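Local coordinates for glycosylation Associate Protein 1 (Streptococcus agalactiae serotype V, PDB 6OYC), which is a GT-B-like component of the accessory Sec system that probably binds sugar and takes part in secretion of glycosylated adhesins, at residues D33-N36 with Q37-F41. Sequence-based numbering, arbitrary orientation.
Sequences DTIN and QMKMF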
loop_
_atom_site.group_PDB
_atom_site.type_symbol
_atom_site.label_atom_id
_atom_site.label_comp_id
_atom_site.label_asym_id
_atom_site.label_seq_id
_atom_site.Cartn_x
_atom_site.Cartn_y
_atom_site.Cartn_z
ATOM N N ASP A 33 -7.993 -1.813 -3.507
ATOM C CA ASP A 33 -9.100 -2.555 -4.103
ATOM C C ASP A 33 -8.629 -3.540 -5.168
ATOM O O ASP A 33 -9.203 -4.631 -5.300
ATOM C CB ASP A 33 -10.143 -1.576 -4.663
ATOM C CG ASP A 33 -9.542 -0.535 -5.624
ATOM O OD1 ASP A 33 -8.387 -0.095 -5.391
ATOM O OD2 ASP A 33 -10.234 -0.154 -6.611
ATOM N N THR A 34 -7.590 -3.202 -5.930
ATOM C CA THR A 34 -7.131 -4.136 -6.951
ATOM C C THR A 34 -6.584 -5.409 -6.324
ATOM O O THR A 34 -6.875 -6.514 -6.799
ATOM C CB THR A 34 -6.071 -3.484 -7.830
ATOM O OG1 THR A 34 -6.596 -2.283 -8.399
ATOM C CG2 THR A 34 -5.633 -4.446 -8.952
ATOM N N ILE A 35 -5.774 -5.277 -5.267
ATOM C CA ILE A 35 -5.258 -6.460 -4.577
ATOM C C ILE A 35 -6.414 -7.305 -4.069
ATOM O O ILE A 35 -6.477 -8.522 -4.285
ATOM C CB ILE A 35 -4.330 -6.055 -3.415
ATOM C CG1 ILE A 35 -3.176 -5.155 -3.890
ATOM C CG2 ILE A 35 -3.892 -7.308 -2.632
ATOM C CD1 ILE A 35 -2.118 -5.875 -4.638
ATOM N N ASN A 36 -7.341 -6.661 -3.369
ATOM C CA ASN A 36 -8.465 -7.378 -2.795
ATOM C C ASN A 36 -9.260 -8.104 -3.875
ATOM O O ASN A 36 -9.615 -9.279 -3.712
ATOM C CB ASN A 36 -9.332 -6.389 -2.023
ATOM C CG ASN A 36 -10.672 -6.955 -1.682
ATOM O OD1 ASN A 36 -11.598 -6.925 -2.500
ATOM N ND2 ASN A 36 -10.784 -7.509 -0.478
ATOM N N GLN A 37 -9.505 -7.431 -5.008
ATOM C CA GLN A 37 -10.343 -8.011 -6.051
ATOM C C GLN A 37 -9.616 -9.107 -6.812
ATOM O O GLN A 37 -10.227 -10.113 -7.189
ATOM C CB GLN A 37 -10.829 -6.918 -7.010
ATOM C CG GLN A 37 -11.873 -6.024 -6.355
ATOM C CD GLN A 37 -11.978 -4.649 -6.975
ATOM O OE1 GLN A 37 -11.570 -4.433 -8.121
ATOM N NE2 GLN A 37 -12.546 -3.710 -6.224
ATOM N N MET A 38 -8.320 -8.939 -7.068
ATOM C CA MET A 38 -7.645 -10.006 -7.798
ATOM C C MET A 38 -7.526 -11.271 -6.965
ATOM O O MET A 38 -7.579 -12.377 -7.514
ATOM C CB MET A 38 -6.263 -9.573 -8.247
ATOM C CG MET A 38 -5.596 -10.644 -9.092
ATOM S SD MET A 38 -4.543 -9.885 -10.321
ATOM C CE MET A 38 -4.324 -8.327 -9.474
ATOM N N LYS A 39 -7.356 -11.124 -5.647
ATOM C CA LYS A 39 -7.297 -12.285 -4.771
ATOM C C LYS A 39 -8.593 -13.081 -4.837
ATOM O O LYS A 39 -8.569 -14.306 -4.971
ATOM C CB LYS A 39 -7.004 -11.850 -3.330
ATOM C CG LYS A 39 -5.553 -11.447 -3.048
ATOM C CD LYS A 39 -4.728 -12.602 -2.453
ATOM C CE LYS A 39 -4.348 -13.615 -3.524
ATOM N NZ LYS A 39 -3.168 -14.462 -3.201
ATOM N N MET A 40 -9.738 -12.395 -4.759
ATOM C CA MET A 40 -11.007 -13.111 -4.718
ATOM C C MET A 40 -11.378 -13.682 -6.078
ATOM O O MET A 40 -12.028 -14.734 -6.146
ATOM C CB MET A 40 -12.118 -12.209 -4.193
ATOM C CG MET A 40 -12.353 -10.964 -4.980
ATOM S SD MET A 40 -14.094 -10.506 -4.825
ATOM C CE MET A 40 -14.102 -9.519 -3.351
ATOM N N PHE A 41 -10.975 -13.026 -7.168
ATOM C CA PHE A 41 -11.136 -13.676 -8.461
ATOM C C PHE A 41 -10.255 -14.912 -8.553
ATOM O O PHE A 41 -10.645 -15.900 -9.183
ATOM C CB PHE A 41 -10.840 -12.699 -9.600
ATOM C CG PHE A 41 -12.015 -11.845 -9.959
ATOM C CD1 PHE A 41 -12.518 -10.936 -9.051
ATOM C CD2 PHE A 41 -12.654 -11.990 -11.181
ATOM C CE1 PHE A 41 -13.618 -10.167 -9.359
ATOM C CE2 PHE A 41 -13.762 -11.222 -11.497
ATOM C CZ PHE A 41 -14.241 -10.303 -10.594
HETATM O O HOH W 1 -9.911 -2.369 -8.885
HETATM O O HOH W 2 -12.286 -4.304 -3.737
#
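Gln37 N donates to Asp33 O (2.8 Å) and Met38 N to Thr34 O (2.8 Å), the i to i+4 bonds of the first turns of helix 33-43, which packs against the seven-stranded parallel sheet of a GT-B-like, Rossmann-type domain. Lys39 N to Ile35 O and Met40 N to Asn36 O carry the pattern on. The side chain of Gln37 runs back over Asp33 O, and a buried amide suits this place because it both gives and takes hydrogen bonds. One water donates to Gln37 OE1 (2.8 Å) and to Asp33 OD2. A second accepts from Gln37 NE2 (2.6 Å) and donates to Asn36 OD1. Ser254 binds both Asp33 OD2 and Gln37 NE2, and Arg259 forms a salt bridge with Asp33 OD1; a negative charge at a helix N-terminus is probably favourable. Asn36 uses both ends of its amide: ND2 donates to Phe303 O. Lysine is long enough for Lys39 CG to pass Ile35 O (3.3 Å) before NZ reaches Asp67 O. Thr34 and Met38 run side by side, Thr34 CG2 4.1 Å from Met38 CE. Flexible Met40 touches Val300, Leu506 and Val507; bent at its last torsion (chi3 87°), it sets Met40 CE 3.7 Å from Asn36 OD1.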